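Local coordinates for putative uncharacterized protein (Ustilago maydis, PDB 4GNX) that binds single-stranded DNA through its OB folds as part of the replication protein A complex and carries a zinc ion in its last OB domain, at residues Leu177-Lys182 with Leu214-Ser219; Pro159-Glu164 with Thr183-Pro188. One frame throughout, in Å; residues are numbered along the deposited sequence.

Contact 1: Leu177-Lys182 with Leu214-Ser219; sequences LTLWGK and LSMFSS. With nucleotides of chain G.
Trp180 of strand 174-180 reaches over to Ser215 of strand 213-217, and its side chain links the two strands to bound DNA. CB, the first atom out, lies against O4 of DT6 of chain G. With CG beside the backbone N (chi1 -56°), the indole is laid between protein and nucleotide: C5 of DT6 sits 3.5 Å above one face, offset toward the rim, while Thr178 CG2 is centred over the opposite face. CD1 passes Met216 O, and NE1 donates to Ser215 OG at 2.9 Å, nearly in the ring plane, with an N-H...O angle of 163°; this bond fixes how the indole is turned. At the far end CZ2 is 3.4 Å from N3 of DT7 of chain G and CH2 faces the same nucleotide, so one indole serves two bases. Behind it the strands run parallel. Thr178 N donates to Leu214 O at 2.9 Å, and a weak return bond joins Met216 N to Thr178 O. Leu177 and Leu214 pack on the sheet face away from the indole, CG to CB 3.7 Å, and Met216 CE meets Leu179 CD2. Further along, Ser218 N donates to O2 of DT5 of chain G (2.9 Å). An aromatic side chain laid against a base, above a buried apolar side, is characteristic of the DNA-binding surface of a replication protein A OB fold.

Contact 2: Pro159-Glu164 with Thr183-Pro188; sequences PVQKRE and TAETFP. With nucleotides of chain G.
Arg163 sends its side chain from strand 159-168 across the end of helix 181-185, its guanidinium edge turned to the backbone carbonyls there. CG and CD run out extended, and the bend at chi3 brings NH1 to Ala184 O. That oxygen lies in the guanidinium plane, 2.6 Å from NH1, but the bond is weak because its N-H...O angle is only 120°; a second weak bond runs from NH1 to Glu185 O. Ala184 O also accepts the backbone N of Phe187, and Arg163 NE is taken by Gly146 O, so the guanidinium ties the helix end to strand 135-152 as well. The positive group beside these carbonyls would probably offset the negative end of the helix dipole. Phe187 lies obliquely beside the arginine, the ring and guanidinium planes 28° apart, with CD2 4.0 Å from Arg163 CD. Pro188 CD approaches NH1. The methyl of Ala184 points at the strand backbone near Lys162 and Arg163. Toward the start of the strand, Gln161 folds back at chi2 and crosses Glu185: Gln161 CG packs 3.5 Å from Glu185 CG, while amide and carboxylate planes stand 54° apart. Gln161 OE1 and Glu185 OE2, both acceptors, come close without bonding. From the other side of the strand, Val160 CG1 touches O2 of DT6 of chain G (3.1 Å). The arrangement is that of an OB-fold barrel strand, with one side on a connecting helix and the other facing DNA.

Contacts 1 and 2 have centres about 9 Å apart and lie within one OB domain. Strands 159-168 and 174-180 follow each other in the chain and pair antiparallel, joined by probable hydrogen bonds from Leu179 N to Arg163 O (2.7 Å) and from Gly181 N to Gln161 O (3.0 Å). Strand 174-180 is followed closely in the chain by helix 181-185, so the strand that pairs with 214-219 also carries the helix held by 159-164. The two contacts also share DT6 of chain G: Trp180 supports its base, and Val160, which touches Trp180, meets the same nucleotide. Thr178 OG1, bonded to Ala265 O, packs 3.3 Å from Lys162 CE.

Contact 1: Leu177-Lys182 with Leu214-Ser219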
loop_
_atom_site.group_PDB
_atom_site.type_symbol
_atom_site.label_atom_id
_atom_site.label_comp_id
_atom_site.label_asym_id
_atom_site.label_seq_id
_atom_site.Cartn_x
_atom_site.Cartn_y
_atom_site.Cartn_z
ATOM N N LEU C 177 -18.774 10.548 -13.226
ATOM C CA LEU C 177 -17.752 9.678 -13.796
ATOM C C LEU C 177 -16.811 10.472 -14.696
ATOM O O LEU C 177 -17.257 11.212 -15.576
ATOM C CB LEU C 177 -18.384 8.531 -14.578
ATOM C CG LEU C 177 -17.437 7.444 -15.121
ATOM C CD1 LEU C 177 -18.171 6.111 -15.187
ATOM C CD2 LEU C 177 -16.823 7.781 -16.477
ATOM N N THR C 178 -15.510 10.304 -14.482
ATOM C CA THR C 178 -14.504 10.996 -15.291
ATOM C C THR C 178 -14.034 10.154 -16.491
ATOM O O THR C 178 -13.740 8.964 -16.337
ATOM C CB THR C 178 -13.297 11.426 -14.420
ATOM O OG1 THR C 178 -13.671 12.532 -13.583
ATOM C CG2 THR C 178 -12.108 11.821 -15.268
ATOM N N LEU C 179 -13.993 10.770 -17.674
ATOM C CA LEU C 179 -13.294 10.209 -18.832
ATOM C C LEU C 179 -11.955 10.884 -18.955
ATOM O O LEU C 179 -11.832 12.075 -18.686
ATOM C CB LEU C 179 -14.050 10.453 -20.138
ATOM C CG LEU C 179 -15.527 10.083 -20.255
ATOM C CD1 LEU C 179 -16.028 10.364 -21.660
ATOM C CD2 LEU C 179 -15.763 8.630 -19.883
ATOM N N TRP C 180 -10.956 10.132 -19.392
ATOM C CA TRP C 180 -9.638 10.684 -19.609
ATOM C C TRP C 180 -9.285 10.652 -21.060
ATOM O O TRP C 180 -9.957 9.990 -21.852
ATOM C CB TRP C 180 -8.613 9.887 -18.835
ATOM C CG TRP C 180 -8.877 9.781 -17.352
ATOM C CD1 TRP C 180 -9.446 8.718 -16.672
ATOM C CD2 TRP C 180 -8.550 10.768 -16.309
ATOM N NE1 TRP C 180 -9.504 8.972 -15.331
ATOM C CE2 TRP C 180 -8.981 10.180 -15.045
ATOM C CE3 TRP C 180 -7.964 12.034 -16.302
ATOM C CZ2 TRP C 180 -8.835 10.845 -13.837
ATOM C CZ3 TRP C 180 -7.819 12.691 -15.078
ATOM C CH2 TRP C 180 -8.249 12.109 -13.876
ATOM N N GLY C 181 -8.232 11.388 -21.417
ATOM C CA GLY C 181 -7.572 11.277 -22.717
ATOM C C GLY C 181 -8.430 11.478 -23.945
ATOM O O GLY C 181 -9.275 12.363 -23.994
ATOM N N LYS C 182 -8.195 10.637 -24.942
ATOM C CA LYS C 182 -8.818 10.768 -26.255
ATOM C C LYS C 182 -10.313 10.479 -26.189
ATOM O O LYS C 182 -11.096 11.123 -26.877
ATOM C CB LYS C 182 -8.136 9.820 -27.246
ATOM C CG LYS C 182 -8.505 10.021 -28.700
ATOM C CD LYS C 182 -7.569 11.006 -29.366
ATOM C CE LYS C 182 -7.828 11.040 -30.863
ATOM N NZ LYS C 182 -7.127 12.168 -31.540
ATOM N N LEU C 214 -16.776 7.985 -9.785
ATOM C CA LEU C 214 -16.190 7.024 -10.716
ATOM C C LEU C 214 -15.140 7.620 -11.633
ATOM O O LEU C 214 -15.182 8.805 -11.969
ATOM C CB LEU C 214 -17.275 6.356 -11.550
ATOM C CG LEU C 214 -18.331 5.604 -10.750
ATOM C CD1 LEU C 214 -19.466 5.146 -11.662
ATOM C CD2 LEU C 214 -17.722 4.442 -9.984
ATOM N N SER C 215 -14.196 6.776 -12.024
ATOM C CA SER C 215 -13.154 7.139 -12.956
ATOM C C SER C 215 -12.783 5.932 -13.799
ATOM O O SER C 215 -12.842 4.792 -13.326
ATOM C CB SER C 215 -11.923 7.635 -12.207
ATOM O OG SER C 215 -10.792 7.622 -13.058
ATOM N N MET C 216 -12.377 6.188 -15.041
ATOM C CA MET C 216 -11.946 5.117 -15.936
ATOM C C MET C 216 -10.467 4.784 -15.820
ATOM O O MET C 216 -9.646 5.640 -15.505
ATOM C CB MET C 216 -12.308 5.440 -17.382
ATOM C CG MET C 216 -13.806 5.367 -17.617
ATOM S SD MET C 216 -14.316 4.713 -19.227
ATOM C CE MET C 216 -13.559 5.921 -20.319
ATOM N N PHE C 217 -10.155 3.515 -16.051
ATOM C CA PHE C 217 -8.792 3.064 -16.293
ATOM C C PHE C 217 -8.542 2.851 -17.786
ATOM O O PHE C 217 -9.484 2.684 -18.569
ATOM C CB PHE C 217 -8.548 1.750 -15.569
ATOM C CG PHE C 217 -8.283 1.908 -14.112
ATOM C CD1 PHE C 217 -8.817 1.009 -13.203
ATOM C CD2 PHE C 217 -7.491 2.956 -13.647
ATOM C CE1 PHE C 217 -8.566 1.141 -11.852
ATOM C CE2 PHE C 217 -7.239 3.099 -12.296
ATOM C CZ PHE C 217 -7.774 2.184 -11.395
ATOM N N SER C 218 -7.266 2.849 -18.164
ATOM C CA SER C 218 -6.826 2.518 -19.520
ATOM C C SER C 218 -7.637 1.357 -20.068
ATOM O O SER C 218 -8.074 1.367 -21.219
ATOM C CB SER C 218 -5.341 2.143 -19.482
ATOM O OG SER C 218 -4.914 1.421 -20.627
ATOM N N SER C 219 -7.843 0.376 -19.195
ATOM C CA SER C 219 -8.504 -0.884 -19.488
ATOM C C SER C 219 -10.019 -0.814 -19.457
ATOM O O SER C 219 -10.678 -1.792 -19.807
ATOM C CB SER C 219 -8.055 -1.912 -18.455
ATOM O OG SER C 219 -7.748 -1.277 -17.224
ATOM P P DT G 6 -5.351 6.996 -11.328
ATOM O OP1 DT G 6 -4.855 6.587 -9.990
ATOM O OP2 DT G 6 -6.783 6.783 -11.671
ATOM O "O5'" DT G 6 -5.000 8.540 -11.522
ATOM C "C5'" DT G 6 -3.770 9.095 -11.006
ATOM C "C4'" DT G 6 -3.300 10.259 -11.851
ATOM O "O4'" DT G 6 -3.183 9.868 -13.239
ATOM C "C3'" DT G 6 -4.198 11.495 -11.821
ATOM O "O3'" DT G 6 -3.400 12.659 -11.593
ATOM C "C2'" DT G 6 -4.883 11.497 -13.178
ATOM C "C1'" DT G 6 -3.930 10.731 -14.083
ATOM N N1 DT G 6 -4.605 9.894 -15.103
ATOM C C2 DT G 6 -4.419 10.186 -16.436
ATOM O O2 DT G 6 -3.726 11.111 -16.828
ATOM N N3 DT G 6 -5.081 9.351 -17.302
ATOM C C4 DT G 6 -5.889 8.279 -16.975
ATOM O O4 DT G 6 -6.420 7.620 -17.865
ATOM C C5 DT G 6 -6.034 8.026 -15.560
ATOM C C7 DT G 6 -6.885 6.881 -15.110
ATOM C C6 DT G 6 -5.395 8.836 -14.708
ATOM P P DT G 7 -3.650 13.455 -10.235
ATOM O OP1 DT G 7 -2.558 14.443 -10.039
ATOM O OP2 DT G 7 -3.923 12.447 -9.178
ATOM O "O5'" DT G 7 -4.999 14.232 -10.579
ATOM C "C5'" DT G 7 -5.066 15.147 -11.694
ATOM C "C4'" DT G 7 -6.397 15.864 -11.725
ATOM O "O4'" DT G 7 -7.465 14.927 -11.990
ATOM C "C3'" DT G 7 -6.795 16.579 -10.437
ATOM O "O3'" DT G 7 -7.544 17.741 -10.795
ATOM C "C2'" DT G 7 -7.675 15.561 -9.732
ATOM C "C1'" DT G 7 -8.379 14.890 -10.900
ATOM N N1 DT G 7 -8.781 13.483 -10.706
ATOM C C2 DT G 7 -10.058 13.133 -11.079
ATOM O O2 DT G 7 -10.867 13.933 -11.515
ATOM N N3 DT G 7 -10.357 11.804 -10.916
ATOM C C4 DT G 7 -9.521 10.810 -10.445
ATOM O O4 DT G 7 -9.933 9.658 -10.352
ATOM C C5 DT G 7 -8.194 11.246 -10.078
ATOM C C7 DT G 7 -7.225 10.241 -9.542
ATOM C C6 DT G 7 -7.891 12.542 -10.233
ATOM P P DT G 5 1.746 5.101 -12.848
ATOM O OP1 DT G 5 2.142 5.754 -11.573
ATOM O OP2 DT G 5 1.637 3.615 -12.892
ATOM O "O5'" DT G 5 0.315 5.719 -13.205
ATOM C "C5'" DT G 5 -0.849 5.410 -12.398
ATOM C "C4'" DT G 5 -2.128 5.925 -13.025
ATOM O "O4'" DT G 5 -2.203 5.541 -14.420
ATOM C "C3'" DT G 5 -3.415 5.391 -12.389
ATOM O "O3'" DT G 5 -4.479 6.345 -12.513
ATOM C "C2'" DT G 5 -3.743 4.187 -13.252
ATOM C "C1'" DT G 5 -3.308 4.662 -14.629
ATOM N N1 DT G 5 -2.875 3.594 -15.554
ATOM C C2 DT G 5 -3.771 3.169 -16.510
ATOM O O2 DT G 5 -4.900 3.622 -16.615
ATOM N N3 DT G 5 -3.297 2.180 -17.340
ATOM C C4 DT G 5 -2.044 1.593 -17.313
ATOM O O4 DT G 5 -1.759 0.719 -18.128
ATOM C C5 DT G 5 -1.155 2.089 -16.285
ATOM C C7 DT G 5 0.220 1.510 -16.175
ATOM C C6 DT G 5 -1.610 3.048 -15.468
#

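Contact 2: Pro159-Glu164 with Thr183-Pro188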
loop_
_atom_site.group_PDB
_atom_site.type_symbol
_atom_site.label_atom_id
_atom_site.label_comp_id
_atom_site.label_asym_id
_atom_site.label_seq_id
_atom_site.Cartn_x
_atom_site.Cartn_y
_atom_site.Cartn_z
ATOM N N PRO C 159 0.329 17.399 -19.338
ATOM C CA PRO C 159 -1.087 17.794 -19.483
ATOM C C PRO C 159 -2.027 16.596 -19.610
ATOM O O PRO C 159 -1.607 15.545 -20.098
ATOM C CB PRO C 159 -1.101 18.608 -20.786
ATOM C CG PRO C 159 0.295 19.077 -20.969
ATOM C CD PRO C 159 1.173 18.006 -20.388
ATOM N N VAL C 160 -3.275 16.749 -19.159
ATOM C CA VAL C 160 -4.270 15.669 -19.264
ATOM C C VAL C 160 -5.667 16.158 -19.648
ATOM O O VAL C 160 -6.202 17.080 -19.028
ATOM C CB VAL C 160 -4.404 14.851 -17.958
ATOM C CG1 VAL C 160 -5.069 13.514 -18.252
ATOM C CG2 VAL C 160 -3.056 14.628 -17.283
ATOM N N GLN C 161 -6.257 15.523 -20.658
ATOM C CA GLN C 161 -7.658 15.780 -21.019
ATOM C C GLN C 161 -8.612 15.044 -20.084
ATOM O O GLN C 161 -8.406 13.872 -19.774
ATOM C CB GLN C 161 -7.954 15.384 -22.473
ATOM C CG GLN C 161 -7.708 16.484 -23.500
ATOM C CD GLN C 161 -6.240 16.642 -23.884
ATOM O OE1 GLN C 161 -5.462 15.680 -23.864
ATOM N NE2 GLN C 161 -5.858 17.864 -24.246
ATOM N N LYS C 162 -9.672 15.730 -19.669
ATOM C CA LYS C 162 -10.585 15.202 -18.667
ATOM C C LYS C 162 -12.010 15.646 -18.978
ATOM O O LYS C 162 -12.207 16.756 -19.454
ATOM C CB LYS C 162 -10.161 15.730 -17.299
ATOM C CG LYS C 162 -10.792 15.013 -16.131
ATOM C CD LYS C 162 -11.054 15.946 -14.969
ATOM C CE LYS C 162 -12.257 15.443 -14.194
ATOM N NZ LYS C 162 -12.502 16.240 -12.968
ATOM N N ARG C 163 -12.994 14.787 -18.723
ATOM C CA ARG C 163 -14.400 15.197 -18.801
ATOM C C ARG C 163 -15.285 14.393 -17.846
ATOM O O ARG C 163 -14.989 13.242 -17.541
ATOM C CB ARG C 163 -14.929 15.136 -20.241
ATOM C CG ARG C 163 -16.437 15.301 -20.352
ATOM C CD ARG C 163 -16.922 15.337 -21.789
ATOM N NE ARG C 163 -16.843 16.692 -22.326
ATOM C CZ ARG C 163 -16.155 17.032 -23.406
ATOM N NH1 ARG C 163 -15.497 16.104 -24.095
ATOM N NH2 ARG C 163 -16.138 18.298 -23.802
ATOM N N GLU C 164 -16.371 15.016 -17.386
ATOM C CA GLU C 164 -17.256 14.412 -16.398
ATOM C C GLU C 164 -18.664 14.187 -16.910
ATOM O O GLU C 164 -19.254 15.069 -17.522
ATOM C CB GLU C 164 -17.290 15.252 -15.126
ATOM C CG GLU C 164 -16.035 15.070 -14.297
ATOM C CD GLU C 164 -16.210 15.473 -12.854
ATOM O OE1 GLU C 164 -17.330 15.872 -12.467
ATOM O OE2 GLU C 164 -15.216 15.378 -12.099
ATOM N N THR C 183 -10.695 9.512 -25.357
ATOM C CA THR C 183 -12.106 9.181 -25.133
ATOM C C THR C 183 -12.861 10.394 -24.590
ATOM O O THR C 183 -14.053 10.566 -24.861
ATOM C CB THR C 183 -12.266 8.008 -24.141
ATOM O OG1 THR C 183 -11.139 7.129 -24.253
ATOM C CG2 THR C 183 -13.546 7.224 -24.414
ATOM N N ALA C 184 -12.153 11.230 -23.830
ATOM C CA ALA C 184 -12.727 12.437 -23.249
ATOM C C ALA C 184 -13.027 13.460 -24.330
ATOM O O ALA C 184 -14.177 13.860 -24.498
ATOM C CB ALA C 184 -11.802 13.027 -22.192
ATOM N N GLU C 185 -11.998 13.875 -25.062
ATOM C CA GLU C 185 -12.165 14.824 -26.162
ATOM C C GLU C 185 -13.304 14.446 -27.102
ATOM O O GLU C 185 -14.288 15.174 -27.220
ATOM C CB GLU C 185 -10.873 14.951 -26.964
ATOM C CG GLU C 185 -9.655 15.264 -26.119
ATOM C CD GLU C 185 -8.383 15.321 -26.939
ATOM O OE1 GLU C 185 -8.445 15.806 -28.092
ATOM O OE2 GLU C 185 -7.326 14.878 -26.431
ATOM N N THR C 186 -13.165 13.285 -27.735
ATOM C CA THR C 186 -14.042 12.855 -28.819
ATOM C C THR C 186 -15.453 12.508 -28.368
ATOM O O THR C 186 -16.252 12.009 -29.159
ATOM C CB THR C 186 -13.458 11.626 -29.545
ATOM O OG1 THR C 186 -13.149 10.609 -28.584
ATOM C CG2 THR C 186 -12.195 12.001 -30.321
ATOM N N PHE C 187 -15.763 12.778 -27.108
ATOM C CA PHE C 187 -17.006 12.280 -26.530
ATOM C C PHE C 187 -18.283 12.706 -27.259
ATOM O O PHE C 187 -19.135 11.855 -27.542
ATOM C CB PHE C 187 -17.115 12.583 -25.035
ATOM C CG PHE C 187 -18.308 11.944 -24.382
ATOM C CD1 PHE C 187 -18.507 10.565 -24.463
ATOM C CD2 PHE C 187 -19.237 12.714 -23.690
ATOM C CE1 PHE C 187 -19.604 9.972 -23.861
ATOM C CE2 PHE C 187 -20.343 12.124 -23.090
ATOM C CZ PHE C 187 -20.523 10.753 -23.170
ATOM N N PRO C 188 -18.431 14.015 -27.553
ATOM C CA PRO C 188 -19.645 14.415 -28.282
ATOM C C PRO C 188 -19.699 13.995 -29.767
ATOM O O PRO C 188 -20.761 14.072 -30.371
ATOM C CB PRO C 188 -19.690 15.937 -28.113
ATOM C CG PRO C 188 -18.333 16.345 -27.655
ATOM C CD PRO C 188 -17.685 15.169 -27.010
ATOM P P DT G 6 -5.351 6.996 -11.328
ATOM O OP1 DT G 6 -4.855 6.587 -9.990
ATOM O OP2 DT G 6 -6.783 6.783 -11.671
ATOM O "O5'" DT G 6 -5.000 8.540 -11.522
ATOM C "C5'" DT G 6 -3.770 9.095 -11.006
ATOM C "C4'" DT G 6 -3.300 10.259 -11.851
ATOM O "O4'" DT G 6 -3.183 9.868 -13.239
ATOM C "C3'" DT G 6 -4.198 11.495 -11.821
ATOM O "O3'" DT G 6 -3.400 12.659 -11.593
ATOM C "C2'" DT G 6 -4.883 11.497 -13.178
ATOM C "C1'" DT G 6 -3.930 10.731 -14.083
ATOM N N1 DT G 6 -4.605 9.894 -15.103
ATOM C C2 DT G 6 -4.419 10.186 -16.436
ATOM O O2 DT G 6 -3.726 11.111 -16.828
ATOM N N3 DT G 6 -5.081 9.351 -17.302
ATOM C C4 DT G 6 -5.889 8.279 -16.975
ATOM O O4 DT G 6 -6.420 7.620 -17.865
ATOM C C5 DT G 6 -6.034 8.026 -15.560
ATOM C C7 DT G 6 -6.885 6.881 -15.110
ATOM C C6 DT G 6 -5.395 8.836 -14.708
#